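Local coordinates for protein chlorella virus DNA ligase-adenylate (Chlorella virus, PDB 1FVI) that probably seals nicks in duplex DNA as an ATP-dependent ligase, and is captured here as the covalent enzyme-adenylate, with AMP joined to an active-site lysine, at residues A[66-71]-A[93-98]. The protein carries 1 engineered substitution. Numbering follows the deposited sequence.
With AMP (adenosine monophosphate), chain C.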
ATOM      1  N   GLU A  66       8.914  -2.193   3.462  1.00 21.49           N
ATOM      2  CA  GLU A  66       8.426  -3.322   2.674  1.00 25.30           C
ATOM      3  C   GLU A  66       9.024  -3.399   1.281  1.00 24.63           C
ATOM      4  O   GLU A  66       9.023  -2.415   0.519  1.00 19.40           O
ATOM      5  CB  GLU A  66       6.893  -3.217   2.501  1.00 34.08           C
ATOM      6  CG  GLU A  66       6.045  -3.380   3.769  1.00 22.15           C
ATOM      7  CD  GLU A  66       5.729  -4.815   4.091  1.00 25.51           C
ATOM      8  OE1 GLU A  66       5.369  -5.079   5.242  1.00 25.59           O
ATOM      9  OE2 GLU A  66       5.802  -5.679   3.204  1.00 28.37           O
ATOM     10  N   ILE A  67       9.490  -4.588   0.933  1.00 24.78           N
ATOM     11  CA  ILE A  67      10.043  -4.806  -0.398  1.00 32.84           C
ATOM     12  C   ILE A  67       8.880  -5.333  -1.244  1.00 34.35           C
ATOM     13  O   ILE A  67       8.041  -6.097  -0.757  1.00 22.07           O
ATOM     14  CB  ILE A  67      11.178  -5.879  -0.391  1.00 36.59           C
ATOM     15  CG1 ILE A  67      12.251  -5.521   0.652  1.00 43.62           C
ATOM     16  CG2 ILE A  67      11.793  -6.035  -1.800  1.00 24.82           C
ATOM     17  CD1 ILE A  67      13.263  -6.639   0.911  1.00 26.95           C
ATOM     18  N   SER A  68       8.826  -4.903  -2.500  1.00 29.87           N
ATOM     19  CA  SER A  68       7.794  -5.345  -3.411  1.00 39.22           C
ATOM     20  C   SER A  68       8.143  -5.000  -4.838  1.00 34.41           C
ATOM     21  O   SER A  68       8.791  -3.992  -5.088  1.00 31.48           O
ATOM     22  CB  SER A  68       6.454  -4.697  -3.065  1.00 37.15           C
ATOM     23  OG  SER A  68       6.566  -3.295  -3.115  1.00 50.38           O
ATOM     24  N   ILE A  69       7.754  -5.880  -5.756  1.00 40.42           N
ATOM     25  CA  ILE A  69       7.951  -5.666  -7.190  1.00 35.70           C
ATOM     26  C   ILE A  69       6.614  -5.065  -7.634  1.00 37.27           C
ATOM     27  O   ILE A  69       5.587  -5.754  -7.677  1.00 29.10           O
ATOM     28  CB  ILE A  69       8.225  -6.990  -7.923  1.00 30.29           C
ATOM     29  CG1 ILE A  69       9.431  -7.689  -7.294  1.00 26.57           C
ATOM     30  CG2 ILE A  69       8.490  -6.717  -9.384  1.00 36.44           C
ATOM     31  CD1 ILE A  69       9.786  -9.012  -7.921  1.00 32.97           C
ATOM     32  N   GLU A  70       6.642  -3.769  -7.922  1.00 40.24           N
ATOM     33  CA  GLU A  70       5.467  -2.983  -8.297  1.00 50.24           C
ATOM     34  C   GLU A  70       4.210  -3.605  -8.903  1.00 57.99           C
ATOM     35  O   GLU A  70       3.182  -3.697  -8.224  1.00 67.86           O
ATOM     36  CB  GLU A  70       5.884  -1.756  -9.107  1.00 55.50           C
ATOM     37  CG  GLU A  70       6.815  -0.801  -8.356  1.00 64.75           C
ATOM     38  CD  GLU A  70       6.195  -0.162  -7.117  1.00 52.66           C
ATOM     39  OE1 GLU A  70       5.526  -0.862  -6.328  1.00 47.04           O
ATOM     40  OE2 GLU A  70       6.413   1.053  -6.921  1.00 56.58           O
ATOM     41  N   GLY A  71       4.260  -3.993 -10.174  1.00 49.33           N
ATOM     42  CA  GLY A  71       3.070  -4.554 -10.791  1.00 35.96           C
ATOM     43  C   GLY A  71       3.026  -6.063 -10.844  1.00 39.96           C
ATOM     44  O   GLY A  71       2.308  -6.621 -11.659  1.00 45.66           O
ATOM     45  N   SER A  93      10.959  -2.298  -5.652  1.00 30.71           N
ATOM     46  CA  SER A  93      10.787  -1.114  -4.836  1.00 30.66           C
ATOM     47  C   SER A  93      10.925  -1.430  -3.356  1.00 28.38           C
ATOM     48  O   SER A  93      10.944  -2.591  -2.953  1.00 28.13           O
ATOM     49  CB  SER A  93       9.415  -0.501  -5.109  1.00 25.67           C
ATOM     50  OG  SER A  93       9.317  -0.100  -6.460  1.00 46.62           O
ATOM     51  N   TYR A  94      11.089  -0.384  -2.558  1.00 33.97           N
ATOM     52  CA  TYR A  94      11.186  -0.534  -1.119  1.00 32.26           C
ATOM     53  C   TYR A  94      10.439   0.635  -0.507  1.00 29.71           C
ATOM     54  O   TYR A  94      10.845   1.794  -0.662  1.00 26.75           O
ATOM     55  CB  TYR A  94      12.638  -0.553  -0.643  1.00 20.95           C
ATOM     56  CG  TYR A  94      12.750  -0.685   0.857  1.00 19.54           C
ATOM     57  CD1 TYR A  94      12.654  -1.929   1.479  1.00 23.26           C
ATOM     58  CD2 TYR A  94      12.965   0.439   1.658  1.00 20.95           C
ATOM     59  CE1 TYR A  94      12.777  -2.057   2.870  1.00 21.32           C
ATOM     60  CE2 TYR A  94      13.091   0.328   3.052  1.00 19.51           C
ATOM     61  CZ  TYR A  94      13.001  -0.920   3.640  1.00 17.06           C
ATOM     62  OH  TYR A  94      13.179  -1.029   4.989  1.00 22.00           O
ATOM     63  N   TYR A  95       9.290   0.330   0.094  1.00 20.58           N
ATOM     64  CA  TYR A  95       8.477   1.341   0.752  1.00 22.06           C
ATOM     65  C   TYR A  95       9.067   1.484   2.155  1.00 24.03           C
ATOM     66  O   TYR A  95       8.950   0.572   2.985  1.00 21.41           O
ATOM     67  CB  TYR A  95       7.020   0.881   0.831  1.00 25.36           C
ATOM     68  CG  TYR A  95       6.303   0.785  -0.507  1.00 31.34           C
ATOM     69  CD1 TYR A  95       6.292  -0.408  -1.229  1.00 27.97           C
ATOM     70  CD2 TYR A  95       5.604   1.884  -1.032  1.00 27.81           C
ATOM     71  CE1 TYR A  95       5.596  -0.516  -2.442  1.00 33.31           C
ATOM     72  CE2 TYR A  95       4.904   1.787  -2.240  1.00 25.64           C
ATOM     73  CZ  TYR A  95       4.907   0.580  -2.936  1.00 38.74           C
ATOM     74  OH  TYR A  95       4.209   0.456  -4.116  1.00 50.19           O
ATOM     75  N   TRP A  96       9.737   2.610   2.384  1.00 20.43           N
ATOM     76  CA  TRP A  96      10.409   2.901   3.650  1.00 17.84           C
ATOM     77  C   TRP A  96       9.460   3.640   4.557  1.00 14.23           C
ATOM     78  O   TRP A  96       9.210   4.823   4.356  1.00 19.98           O
ATOM     79  CB  TRP A  96      11.639   3.754   3.344  1.00 25.25           C
ATOM     80  CG  TRP A  96      12.579   4.055   4.495  1.00 25.61           C
ATOM     81  CD1 TRP A  96      12.607   3.461   5.720  1.00 21.17           C
ATOM     82  CD2 TRP A  96      13.599   5.072   4.514  1.00 25.75           C
ATOM     83  NE1 TRP A  96      13.570   4.054   6.507  1.00 26.77           N
ATOM     84  CE2 TRP A  96      14.190   5.045   5.795  1.00 28.36           C
ATOM     85  CE3 TRP A  96      14.060   6.010   3.572  1.00 25.54           C
ATOM     86  CZ2 TRP A  96      15.219   5.924   6.169  1.00 23.29           C
ATOM     87  CZ3 TRP A  96      15.087   6.884   3.943  1.00 28.16           C
ATOM     88  CH2 TRP A  96      15.651   6.829   5.237  1.00 21.03           C
ATOM     89  N   PHE A  97       8.924   2.947   5.556  1.00 22.03           N
ATOM     90  CA  PHE A  97       7.964   3.578   6.453  1.00 18.10           C
ATOM     91  C   PHE A  97       8.409   3.948   7.870  1.00 25.95           C
ATOM     92  O   PHE A  97       7.669   4.639   8.582  1.00 24.41           O
ATOM     93  CB  PHE A  97       6.639   2.796   6.472  1.00 16.37           C
ATOM     94  CG  PHE A  97       6.778   1.340   6.824  1.00 21.06           C
ATOM     95  CD1 PHE A  97       7.253   0.944   8.090  1.00 23.68           C
ATOM     96  CD2 PHE A  97       6.327   0.363   5.941  1.00 15.13           C
ATOM     97  CE1 PHE A  97       7.266  -0.401   8.472  1.00 16.98           C
ATOM     98  CE2 PHE A  97       6.329  -0.994   6.305  1.00 19.29           C
ATOM     99  CZ  PHE A  97       6.797  -1.382   7.574  1.00 20.13           C
ATOM    100  N   ASP A  98       9.593   3.489   8.284  1.00 22.04           N
ATOM    101  CA  ASP A  98      10.101   3.819   9.609  1.00 21.18           C
ATOM    102  C   ASP A  98      11.621   3.883   9.638  1.00 19.89           C
ATOM    103  O   ASP A  98      12.293   3.334   8.769  1.00 16.08           O
ATOM    104  CB  ASP A  98       9.564   2.861  10.681  1.00 13.71           C
ATOM    105  CG  ASP A  98       9.329   3.550  12.021  1.00 19.02           C
ATOM    106  OD1 ASP A  98       9.762   4.710  12.205  1.00 22.73           O
ATOM    107  OD2 ASP A  98       8.705   2.923  12.904  1.00 25.28           O
TER
HETATM  108  P   AMP C 501      -2.227  -7.674   6.703  1.00 23.67           P
HETATM  109  O1P AMP C 501      -3.057  -8.344   7.702  1.00 21.05           O
HETATM  110  O3P AMP C 501      -1.692  -8.942   5.917  1.00 17.52           O
HETATM  111  O5' AMP C 501      -0.971  -7.145   7.341  1.00 18.40           O
HETATM  112  C5' AMP C 501       0.125  -6.560   6.481  1.00 19.72           C
HETATM  113  C4' AMP C 501       1.502  -6.729   7.084  1.00 24.34           C
HETATM  114  O4' AMP C 501       2.349  -5.795   6.408  1.00 22.47           O
HETATM  115  C3' AMP C 501       1.574  -6.383   8.589  1.00 20.20           C
HETATM  116  O3' AMP C 501       2.437  -7.231   9.347  1.00 17.16           O
HETATM  117  C2' AMP C 501       2.152  -5.010   8.632  1.00 21.56           C
HETATM  118  O2' AMP C 501       2.926  -4.839   9.813  1.00 17.19           O
HETATM  119  C1' AMP C 501       2.923  -4.877   7.307  1.00 18.64           C
HETATM  120  N9  AMP C 501       2.776  -3.544   6.753  1.00 22.22           N
HETATM  121  C8  AMP C 501       2.399  -3.282   5.455  1.00 12.72           C
HETATM  122  N7  AMP C 501       2.346  -1.998   5.245  1.00 14.29           N
HETATM  123  C5  AMP C 501       2.697  -1.365   6.429  1.00 16.16           C
HETATM  124  C6  AMP C 501       2.816  -0.020   6.808  1.00 12.79           C
HETATM  125  N6  AMP C 501       2.571   1.004   5.956  1.00 17.77           N
HETATM  126  N1  AMP C 501       3.189   0.212   8.079  1.00 19.40           N
HETATM  127  C2  AMP C 501       3.423  -0.788   8.900  1.00 11.23           C
HETATM  128  N3  AMP C 501       3.350  -2.104   8.681  1.00 15.01           N
HETATM  129  C4  AMP C 501       2.973  -2.372   7.396  1.00 17.68           C
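E66 and F97 meet at the AMP pocket on two antiparallel strands, 63-68 and 92-99, in one sheet of this DNA ligase's nucleotidyltransferase domain. E66 and Y95 form a hydrogen-bonded pair, each backbone N donating to the other's O at 2.8 Å, and both side chains point to the face where AMP sits. From CB, beside CB of Y95, the E66 chain turns at chi2 (-86°). CG meets the edge of the F97 ring, 3.5 Å from CE2. CD lies against the five-membered ring of the base, 3.9 Å from AMP C8. OE1 comes to 3.2 Å from AMP C1' at the ribose. Glutamate thus pairs an aliphatic stem with a polar tip. Phenylalanine offers a flat apolar face, and the adenine lies nearly parallel over it, N1 above the ring centre. A classic beta bulge sets F97 and D98 together opposite D64. On the other, buried face, branched aliphatic I67 suits the aromatic edge of Y94, packing CG1 against it; the Y94 hydroxyl is hydrogen-bonded to S32 O. Y95 is long enough for its OH to make a weak hydrogen bond to E70 OE1, while buried S68 OG, lacking a hydrogen-bonding partner, lies 3.0 Å from Y95 CE1.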